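Local coordinates for C-type lectin domain family 4, member b1 (Mus musculus, PDB 6LKR), which probably binds carbohydrate through a calcium ion, as a membrane-anchored C-type lectin receptor of the immune system, possibly recognising pathogen-derived phosphoglycolipids, at residues Glu32-Cys35 and Ser36-Ala40; Phe53-Gly56 and Ile57-Ile60; Thr89-Asn93 and Gly94-Ser98; Asp118-Cys121 and Asn122-Gln125. All coordinates share one frame; numbering follows the deposited sequence.

Contact 1: residues Glu32-Cys35 and Ser36-Ala40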
loop_
_atom_site.group_PDB
_atom_site.type_symbol
_atom_site.label_atom_id
_atom_site.label_comp_id
_atom_site.label_asym_id
_atom_site.label_seq_id
_atom_site.Cartn_x
_atom_site.Cartn_y
_atom_site.Cartn_z
ATOM N N GLU A 32 -3.171 7.559 -16.266
ATOM C CA GLU A 32 -2.150 7.595 -15.186
ATOM C C GLU A 32 -1.402 8.935 -15.255
ATOM O O GLU A 32 -1.134 9.511 -14.186
ATOM C CB GLU A 32 -1.206 6.393 -15.260
ATOM C CG GLU A 32 -0.069 6.435 -14.240
ATOM C CD GLU A 32 -0.426 6.493 -12.757
ATOM O OE1 GLU A 32 -1.593 6.276 -12.405
ATOM O OE2 GLU A 32 0.484 6.739 -11.942
ATOM N N GLU A 33 -1.052 9.398 -16.457
ATOM C CA GLU A 33 -0.330 10.687 -16.647
ATOM C C GLU A 33 -1.166 11.824 -16.042
ATOM O O GLU A 33 -0.593 12.644 -15.308
ATOM C CB GLU A 33 -0.044 10.931 -18.129
ATOM C CG GLU A 33 0.699 12.229 -18.397
ATOM C CD GLU A 33 0.971 12.476 -19.871
ATOM O OE1 GLU A 33 -0.007 12.564 -20.656
ATOM O OE2 GLU A 33 2.157 12.567 -20.232
ATOM N N ASN A 34 -2.471 11.858 -16.315
ATOM C CA ASN A 34 -3.385 12.898 -15.768
ATOM C C ASN A 34 -3.372 12.837 -14.238
ATOM O O ASN A 34 -3.216 13.906 -13.611
ATOM C CB ASN A 34 -4.807 12.777 -16.314
ATOM C CG ASN A 34 -5.739 13.836 -15.757
ATOM O OD1 ASN A 34 -5.455 15.034 -15.855
ATOM N ND2 ASN A 34 -6.834 13.405 -15.144
ATOM N N CYS A 35 -3.509 11.649 -13.642
ATOM C CA CYS A 35 -3.433 11.494 -12.168
ATOM C C CYS A 35 -2.084 12.048 -11.686
ATOM O O CYS A 35 -2.098 12.843 -10.746
ATOM C CB CYS A 35 -3.644 10.052 -11.706
ATOM S SG CYS A 35 -5.291 9.363 -12.031
ATOM N N SER A 36 -0.958 11.719 -12.337
ATOM C CA SER A 36 0.397 12.151 -11.890
ATOM C C SER A 36 0.506 13.679 -11.928
ATOM O O SER A 36 1.182 14.237 -11.059
ATOM C CB SER A 36 1.493 11.515 -12.704
ATOM O OG SER A 36 1.227 10.138 -12.906
ATOM N N ARG A 37 -0.145 14.324 -12.905
ATOM C CA ARG A 37 -0.130 15.807 -13.067
ATOM C C ARG A 37 -0.833 16.476 -11.875
ATOM O O ARG A 37 -0.566 17.671 -11.640
ATOM C CB ARG A 37 -0.807 16.251 -14.369
ATOM C CG ARG A 37 -0.230 15.649 -15.643
ATOM C CD ARG A 37 1.267 15.823 -15.839
ATOM N NE ARG A 37 2.044 15.740 -14.611
ATOM C CZ ARG A 37 3.307 15.328 -14.546
ATOM N NH1 ARG A 37 3.931 15.302 -13.381
ATOM N NH2 ARG A 37 3.935 14.936 -15.640
ATOM N N MET A 38 -1.692 15.738 -11.154
ATOM C CA MET A 38 -2.394 16.234 -9.933
ATOM C C MET A 38 -1.644 15.832 -8.658
ATOM O O MET A 38 -2.137 16.164 -7.563
ATOM C CB MET A 38 -3.816 15.682 -9.883
ATOM C CG MET A 38 -4.666 16.270 -10.965
ATOM S SD MET A 38 -6.395 15.811 -10.837
ATOM C CE MET A 38 -6.283 14.067 -11.222
ATOM N N GLY A 39 -0.483 15.184 -8.791
ATOM C CA GLY A 39 0.291 14.627 -7.664
ATOM C C GLY A 39 -0.375 13.367 -7.134
ATOM O O GLY A 39 -0.231 13.078 -5.937
ATOM N N ALA A 40 -1.085 12.651 -8.007
ATOM C CA ALA A 40 -1.941 11.501 -7.643
ATOM C C ALA A 40 -1.532 10.283 -8.468
ATOM O O ALA A 40 -0.569 10.369 -9.240
ATOM C CB ALA A 40 -3.386 11.863 -7.860
#

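Contact 2: residues Phe53-Gly56 and Ile57-Ile60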
loop_
_atom_site.group_PDB
_atom_site.type_symbol
_atom_site.label_atom_id
_atom_site.label_comp_id
_atom_site.label_asym_id
_atom_site.label_seq_id
_atom_site.Cartn_x
_atom_site.Cartn_y
_atom_site.Cartn_z
ATOM N N PHE A 53 -15.831 2.042 -1.403
ATOM C CA PHE A 53 -15.819 3.523 -1.406
ATOM C C PHE A 53 -15.650 4.027 -2.841
ATOM O O PHE A 53 -16.426 4.878 -3.270
ATOM C CB PHE A 53 -14.744 4.122 -0.502
ATOM C CG PHE A 53 -14.743 5.628 -0.591
ATOM C CD1 PHE A 53 -15.604 6.382 0.186
ATOM C CD2 PHE A 53 -13.950 6.282 -1.521
ATOM C CE1 PHE A 53 -15.636 7.764 0.077
ATOM C CE2 PHE A 53 -13.990 7.662 -1.635
ATOM C CZ PHE A 53 -14.818 8.403 -0.827
ATOM N N ILE A 54 -14.630 3.539 -3.548
ATOM C CA ILE A 54 -14.306 4.022 -4.919
ATOM C C ILE A 54 -15.526 3.794 -5.820
ATOM O O ILE A 54 -15.935 4.741 -6.508
ATOM C CB ILE A 54 -13.036 3.342 -5.456
ATOM C CG1 ILE A 54 -11.807 3.741 -4.638
ATOM C CG2 ILE A 54 -12.847 3.632 -6.938
ATOM C CD1 ILE A 54 -10.638 2.794 -4.797
ATOM N N THR A 55 -16.100 2.591 -5.807
ATOM C CA THR A 55 -17.248 2.257 -6.689
ATOM C C THR A 55 -18.478 3.074 -6.280
ATOM O O THR A 55 -19.284 3.375 -7.169
ATOM C CB THR A 55 -17.479 0.747 -6.751
ATOM O OG1 THR A 55 -17.742 0.252 -5.440
ATOM C CG2 THR A 55 -16.289 0.047 -7.367
ATOM N N GLY A 56 -18.582 3.490 -5.019
ATOM C CA GLY A 56 -19.699 4.331 -4.546
ATOM C C GLY A 56 -19.702 5.712 -5.196
ATOM O O GLY A 56 -20.782 6.340 -5.247
ATOM N N ILE A 57 -18.555 6.196 -5.681
ATOM C CA ILE A 57 -18.455 7.563 -6.278
ATOM C C ILE A 57 -18.460 7.488 -7.810
ATOM O O ILE A 57 -18.285 8.541 -8.444
ATOM C CB ILE A 57 -17.245 8.332 -5.714
ATOM C CG1 ILE A 57 -15.897 7.769 -6.173
ATOM C CG2 ILE A 57 -17.343 8.398 -4.204
ATOM C CD1 ILE A 57 -14.733 8.721 -5.961
ATOM N N LEU A 58 -18.692 6.303 -8.386
ATOM C CA LEU A 58 -18.683 6.091 -9.854
ATOM C C LEU A 58 -20.113 6.059 -10.408
ATOM O O LEU A 58 -21.075 5.847 -9.639
ATOM C CB LEU A 58 -17.946 4.791 -10.184
ATOM C CG LEU A 58 -16.519 4.687 -9.652
ATOM C CD1 LEU A 58 -15.878 3.371 -10.064
ATOM C CD2 LEU A 58 -15.665 5.863 -10.104
ATOM N N ASP A 59 -20.217 6.268 -11.716
ATOM C CA ASP A 59 -21.457 6.112 -12.514
ATOM C C ASP A 59 -21.536 4.654 -12.978
ATOM O O ASP A 59 -20.617 4.211 -13.683
ATOM C CB ASP A 59 -21.440 7.117 -13.664
ATOM C CG ASP A 59 -22.633 7.034 -14.597
ATOM O OD1 ASP A 59 -23.426 6.080 -14.475
ATOM O OD2 ASP A 59 -22.738 7.924 -15.455
ATOM N N ILE A 60 -22.591 3.931 -12.593
ATOM C CA ILE A 60 -22.769 2.482 -12.926
ATOM C C ILE A 60 -22.806 2.281 -14.445
ATOM O O ILE A 60 -22.678 1.117 -14.872
ATOM C CB ILE A 60 -24.029 1.876 -12.276
ATOM C CG1 ILE A 60 -25.305 2.631 -12.662
ATOM C CG2 ILE A 60 -23.864 1.775 -10.767
ATOM C CD1 ILE A 60 -26.566 1.820 -12.457
HETATM O O HOH W 1 -21.887 3.999 -7.604
#

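Contact 3: residues Thr89-Asn93 and Gly94-Ser98. With CA (calcium ion), chain D.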
loop_
_atom_site.group_PDB
_atom_site.type_symbol
_atom_site.label_atom_id
_atom_site.label_comp_id
_atom_site.label_asym_id
_atom_site.label_seq_id
_atom_site.Cartn_x
_atom_site.Cartn_y
_atom_site.Cartn_z
ATOM N N THR A 89 -8.802 -9.331 -3.937
ATOM C CA THR A 89 -9.073 -8.763 -5.285
ATOM C C THR A 89 -10.571 -8.815 -5.573
ATOM O O THR A 89 -11.296 -9.500 -4.822
ATOM C CB THR A 89 -8.267 -9.491 -6.364
ATOM O OG1 THR A 89 -8.565 -10.887 -6.293
ATOM C CG2 THR A 89 -6.781 -9.265 -6.213
ATOM N N PHE A 90 -11.017 -8.120 -6.624
ATOM C CA PHE A 90 -12.452 -7.907 -6.932
ATOM C C PHE A 90 -12.704 -8.170 -8.418
ATOM O O PHE A 90 -13.557 -7.503 -9.023
ATOM C CB PHE A 90 -12.860 -6.523 -6.418
ATOM C CG PHE A 90 -12.541 -6.400 -4.953
ATOM C CD1 PHE A 90 -13.366 -6.984 -4.001
ATOM C CD2 PHE A 90 -11.357 -5.817 -4.533
ATOM C CE1 PHE A 90 -13.034 -6.941 -2.655
ATOM C CE2 PHE A 90 -11.028 -5.773 -3.187
ATOM C CZ PHE A 90 -11.864 -6.342 -2.252
ATOM N N TRP A 91 -11.994 -9.150 -8.985
ATOM C CA TRP A 91 -12.180 -9.551 -10.401
ATOM C C TRP A 91 -13.623 -10.018 -10.590
ATOM O O TRP A 91 -14.092 -10.773 -9.729
ATOM C CB TRP A 91 -11.219 -10.671 -10.793
ATOM C CG TRP A 91 -9.776 -10.305 -10.697
ATOM C CD1 TRP A 91 -8.893 -10.682 -9.728
ATOM C CD2 TRP A 91 -9.038 -9.499 -11.625
ATOM N NE1 TRP A 91 -7.655 -10.169 -9.990
ATOM C CE2 TRP A 91 -7.714 -9.431 -11.143
ATOM C CE3 TRP A 91 -9.370 -8.824 -12.807
ATOM C CZ2 TRP A 91 -6.718 -8.738 -11.824
ATOM C CZ3 TRP A 91 -8.384 -8.128 -13.474
ATOM C CH2 TRP A 91 -7.080 -8.088 -12.984
ATOM N N HIS A 92 -14.270 -9.625 -11.690
ATOM C CA HIS A 92 -15.559 -10.218 -12.127
ATOM C C HIS A 92 -15.347 -11.700 -12.439
ATOM O O HIS A 92 -14.219 -12.089 -12.775
ATOM C CB HIS A 92 -16.125 -9.523 -13.363
ATOM C CG HIS A 92 -16.914 -8.300 -13.060
ATOM N ND1 HIS A 92 -18.015 -8.326 -12.230
ATOM C CD2 HIS A 92 -16.768 -7.024 -13.475
ATOM C CE1 HIS A 92 -18.520 -7.111 -12.149
ATOM N NE2 HIS A 92 -17.772 -6.293 -12.902
ATOM N N ASN A 93 -16.416 -12.485 -12.359
ATOM C CA ASN A 93 -16.391 -13.916 -12.756
ATOM C C ASN A 93 -15.881 -14.005 -14.204
ATOM O O ASN A 93 -16.354 -13.227 -15.048
ATOM C CB ASN A 93 -17.758 -14.565 -12.529
ATOM C CG ASN A 93 -18.109 -14.661 -11.059
ATOM O OD1 ASN A 93 -17.224 -14.739 -10.207
ATOM N ND2 ASN A 93 -19.394 -14.656 -10.748
ATOM N N GLY A 94 -14.917 -14.898 -14.450
ATOM C CA GLY A 94 -14.292 -15.096 -15.774
ATOM C C GLY A 94 -13.191 -14.085 -16.074
ATOM O O GLY A 94 -12.675 -14.108 -17.194
ATOM N N GLU A 95 -12.829 -13.219 -15.123
ATOM C CA GLU A 95 -11.713 -12.252 -15.287
ATOM C C GLU A 95 -10.638 -12.592 -14.264
ATOM O O GLU A 95 -10.929 -13.124 -13.193
ATOM C CB GLU A 95 -12.193 -10.808 -15.109
ATOM C CG GLU A 95 -13.348 -10.422 -16.020
ATOM C CD GLU A 95 -13.078 -10.508 -17.514
ATOM O OE1 GLU A 95 -11.899 -10.414 -17.933
ATOM O OE2 GLU A 95 -14.052 -10.655 -18.265
ATOM N N PRO A 96 -9.350 -12.316 -14.540
ATOM C CA PRO A 96 -8.883 -11.862 -15.850
ATOM C C PRO A 96 -9.089 -12.924 -16.941
ATOM O O PRO A 96 -9.207 -14.079 -16.594
ATOM C CB PRO A 96 -7.376 -11.642 -15.655
ATOM C CG PRO A 96 -7.163 -11.601 -14.164
ATOM C CD PRO A 96 -8.270 -12.423 -13.552
ATOM N N SER A 97 -9.134 -12.512 -18.209
ATOM C CA SER A 97 -9.564 -13.363 -19.346
ATOM C C SER A 97 -8.453 -13.558 -20.387
ATOM O O SER A 97 -8.519 -14.573 -21.098
ATOM C CB SER A 97 -10.817 -12.809 -19.969
ATOM O OG SER A 97 -10.577 -11.552 -20.581
ATOM N N SER A 98 -7.464 -12.666 -20.499
ATOM C CA SER A 98 -6.494 -12.729 -21.627
ATOM C C SER A 98 -5.132 -12.134 -21.261
ATOM O O SER A 98 -5.077 -10.974 -20.819
ATOM C CB SER A 98 -7.049 -12.057 -22.843
ATOM O OG SER A 98 -6.054 -11.984 -23.856
HETATM CA CA CA D . -10.939 -9.229 -19.861
HETATM O O HOH W 2 -15.951 -12.363 -17.996
HETATM O O HOH W 3 -13.316 -9.965 -20.710
HETATM O O HOH W 4 -12.007 -8.282 -21.669
#

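Contact 4: residues Asp118-Cys121 and Asn122-Gln125. With CA (calcium ion), chain D.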
loop_
_atom_site.group_PDB
_atom_site.type_symbol
_atom_site.label_atom_id
_atom_site.label_comp_id
_atom_site.label_asym_id
_atom_site.label_seq_id
_atom_site.Cartn_x
_atom_site.Cartn_y
_atom_site.Cartn_z
ATOM N N ASP A 118 -9.717 -7.229 -16.949
ATOM C CA ASP A 118 -8.508 -6.924 -17.754
ATOM C C ASP A 118 -8.994 -6.481 -19.139
ATOM O O ASP A 118 -9.957 -7.071 -19.663
ATOM C CB ASP A 118 -7.492 -8.068 -17.747
ATOM C CG ASP A 118 -7.992 -9.372 -18.348
ATOM O OD1 ASP A 118 -9.237 -9.586 -18.382
ATOM O OD2 ASP A 118 -7.137 -10.163 -18.765
ATOM N N ILE A 119 -8.432 -5.395 -19.664
ATOM C CA ILE A 119 -8.754 -4.889 -21.030
ATOM C C ILE A 119 -7.464 -4.385 -21.663
ATOM O O ILE A 119 -6.470 -4.231 -20.943
ATOM C CB ILE A 119 -9.827 -3.783 -21.033
ATOM C CG1 ILE A 119 -9.372 -2.531 -20.281
ATOM C CG2 ILE A 119 -11.160 -4.302 -20.519
ATOM C CD1 ILE A 119 -10.166 -1.299 -20.676
ATOM N N SER A 120 -7.512 -4.107 -22.962
ATOM C CA SER A 120 -6.395 -3.486 -23.710
ATOM C C SER A 120 -6.101 -2.102 -23.116
ATOM O O SER A 120 -7.038 -1.321 -22.910
ATOM C CB SER A 120 -6.703 -3.399 -25.185
ATOM O OG SER A 120 -5.977 -2.334 -25.775
ATOM N N CYS A 121 -4.826 -1.809 -22.886
ATOM C CA CYS A 121 -4.337 -0.526 -22.334
ATOM C C CYS A 121 -4.663 0.632 -23.287
ATOM O O CYS A 121 -4.749 1.775 -22.809
ATOM C CB CYS A 121 -2.846 -0.637 -22.064
ATOM S SG CYS A 121 -2.487 -1.881 -20.795
ATOM N N ASN A 122 -4.876 0.339 -24.572
ATOM C CA ASN A 122 -5.077 1.355 -25.637
ATOM C C ASN A 122 -6.547 1.764 -25.741
ATOM O O ASN A 122 -6.796 2.810 -26.342
ATOM C CB ASN A 122 -4.575 0.851 -26.989
ATOM C CG ASN A 122 -3.104 0.516 -26.941
ATOM O OD1 ASN A 122 -2.309 1.298 -26.423
ATOM N ND2 ASN A 122 -2.742 -0.653 -27.444
ATOM N N LEU A 123 -7.483 0.975 -25.206
ATOM C CA LEU A 123 -8.921 1.345 -25.191
ATOM C C LEU A 123 -9.086 2.555 -24.275
ATOM O O LEU A 123 -8.382 2.623 -23.250
ATOM C CB LEU A 123 -9.774 0.169 -24.712
ATOM C CG LEU A 123 -9.787 -1.055 -25.627
ATOM C CD1 LEU A 123 -10.725 -2.120 -25.074
ATOM C CD2 LEU A 123 -10.180 -0.679 -27.051
ATOM N N LYS A 124 -9.929 3.504 -24.668
ATOM C CA LYS A 124 -10.172 4.739 -23.886
ATOM C C LYS A 124 -11.263 4.437 -22.861
ATOM O O LYS A 124 -12.305 3.868 -23.242
ATOM C CB LYS A 124 -10.519 5.903 -24.820
ATOM C CG LYS A 124 -9.393 6.282 -25.777
ATOM C CD LYS A 124 -9.841 7.044 -27.011
ATOM C CE LYS A 124 -9.616 8.538 -26.917
ATOM N NZ LYS A 124 -9.293 9.118 -28.243
ATOM N N GLN A 125 -11.015 4.761 -21.595
ATOM C CA GLN A 125 -12.027 4.621 -20.523
ATOM C C GLN A 125 -11.972 5.869 -19.646
ATOM O O GLN A 125 -11.046 6.699 -19.817
ATOM C CB GLN A 125 -11.776 3.381 -19.657
ATOM C CG GLN A 125 -11.491 2.100 -20.433
ATOM C CD GLN A 125 -12.689 1.535 -21.163
ATOM O OE1 GLN A 125 -13.826 1.922 -20.935
ATOM N NE2 GLN A 125 -12.436 0.621 -22.086
HETATM CA CA CA D . -10.939 -9.229 -19.861
HETATM O O HOH W 3 -13.316 -9.965 -20.710
HETATM O O HOH W 4 -12.007 -8.282 -21.669
#

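Contact 1: residues Glu32-Cys35 and Ser36-Ala40
The carbonyl plane of Cys35 receives an amide on each face. Met38 N comes from one side, 3.0 Å from Cys35 O, and Ala40 N from the opposite side, 2.9 Å from the same Cys35 O. One turn earlier, Ser36 N bonds to Glu32 O at 2.9 Å. In one of its two conformers Ser36 OG also reaches Glu32 O, so this second bond is less certain. In that conformer the hydroxyl lies beside its own backbone N (chi1 -44°), which turns it back toward the preceding turn. Helix 28-37 ends in a Schellman motif. Gly39 has positive phi, Ala40 N reaches back to Cys35 O, and Gly39 N bonds to Ser36 O. Glu32 folds over at chi2 and sends its carboxylate to His41 ND1 and Leu42 N, just past the helix end. Side-chain packing is lighter. Ala40 CB lies 4.3 Å from Cys35 CB. Met38 bends at chi3, so that its CE approaches Asn34 ND2 at 4.0 Å. Cys35 SG forms the disulfide to Cys129, which ties this helix to strand 126-132 of the C-type lectin fold; Met38 and Ala40 also touch Cys129.

Contact 2: residues Phe53-Gly56 and Ile57-Ile60
Two backbone bonds join Ile57 and Leu58 to the last turn of helix 48-56. Ile57 N donates to Ile54 O at 3.1 Å, and Leu58 N to Thr55 O at 3.2 Å with a nearly straight N-H (160°). Both are i to i+3 bonds, as in a 3-10 turn, so the chain winds more tightly than in an alpha helix. A longer bond from Ile57 N to Phe53 O is weak. One water donates to Thr55 O at 2.7 Å and also to Leu58 O, so Thr55 O serves both an amide and a water. The side chains then close in on the Ile54 carbonyl. Ile57 CG1 lies between its own backbone N and carbonyl carbon (chi1 69°) and packs tightly, 3.0 Å from Ile54 O. Leu58 CG also leans on this oxygen. Ile57 CG2 sits over one face of the Phe53 ring, 4.2 Å from Phe53 CZ. Leu58 CD1 meets Ile54 CG2 at 4.4 Å. Thr55 OG1 turns back into the helix, to Gln51 O and Asp52 O. Around this turn, Phe53 stacks on Phe12, Ile54 and Ile57 touch Tyr17 of strand 15-18, and Thr55 and Leu58 reach Val106 and Trp114 of strands 103-109 and 113-119.

Contact 3: residues Thr89-Asn93 and Gly94-Ser98
Gly94 takes the third position of a type II beta turn that starts at His92. Its positive phi (82°) is the conformation expected there. The turn closes at Glu95, whose N donates to His92 O at 3.0 Å. Glu95 CB also rests near His92 O, and Glu95 CG packs against His92 CB at 3.9 Å. The Glu95 chain bends at chi2 (-61°), which brings its carboxylate to the calcium ion. Glu95 OE1 binds the calcium ion at 2.5 Å. OE2 accepts from two waters, one of which also donates to Asn93 O, while the other is itself a calcium ligand. Pro96 follows through a cis peptide bond. Its ring lies over one face of Trp91 in a CH-pi contact: Pro96 CG stands 3.5 Å from the centroid of the six-membered ring, almost on the ring normal. The two side chains cross at about a right angle, and Pro96 CD covers Trp91 CD2 at 3.6 Å. Trp91 NE1 is held by Tyr84 OH. Ser97 then sends OG to the calcium at 2.5 Å. Ser98 N bonds to Asp118 OD2. The Glu-Pro-Ser sequence stands where many C-type lectins carry Glu-Pro-Asn. Glu101, Asn117 and Asp118 complete the protein ligands, and two waters fill the remaining places. In relatives sugar hydroxyls bind calcium at such a site, so these waters probably mark exchangeable positions. The calcium on OE1 and two water donors on OE2 probably favour the ionised form of Glu95.

Contact 4: residues Asp118-Cys121 and Asn122-Gln125
Ile119 and Ser120 fold against Gln125 and Leu123 just beyond the calcium ligand Asp118. Asp118 grips the calcium ion twice, with OD1 at 2.3 Å and its own backbone O at 2.4 Å. Its carboxylate carbon lies between the backbone N and the carbonyl carbon (chi1 62°), which lets OD1 and the backbone O of Asp118 meet the same metal. Asp118 OD2 is turned elsewhere, to a salt bridge with Arg74. Asn117 and Asp118 form the end of the Trp-Asn-Asp motif of C-type lectins. Ile119 points toward 122-125, and its CD1 meets Gln125 NE2 at 3.3 Å and Leu123 CB at 4.3 Å. The two side chains Ile119 and Gln125 approach from opposite directions, and both touch Thr105 of strand 103-109 and Phe65 of strand 64-70. Ser120 begins a type I beta turn that ends at Leu123, where strand 113-119 gives way to the loop before strand 126-132. Leu123 N donates to Ser120 O at 3.3 Å. Ser120 OG accepts from Asn122 N at 3.1 Å, an ST turn inside the beta turn. OG is roughly anti to the backbone N (chi1 154°), beside the carbonyl carbon, which brings it within reach of Asn122 N. Ser120 CB also packs on Leu123 CG at 3.9 Å. Cys121 points away from 122-125, its SG forms the disulfide with Cys103, and its backbone bonds to Trp28.

How the contacts relate
Contacts 1 and 2 are partly buried and both finish a helix, 28-37 and 48-56. Contact 1 has a Schellman motif. Contact 2 ends with tight backbone bonds and aliphatic packing. Contacts 3 and 4 lie at the surface, in and beside the long loops. Contact 3 carries metal and water chemistry; contact 4 adds a metal ligand to a beta turn. Contacts 1 and 4 each hold one cysteine of a disulfide. Contacts 3 and 4 share the calcium ion and two of its waters. They also touch directly: Ser97 N probably bonds to Asp118 OD1, 2.9 Å away, and Trp91 CZ3 packs near Asp118 N. Contact 1 is farthest from contact 3, their centres about 26 Å apart on opposite sides of the chain's centre.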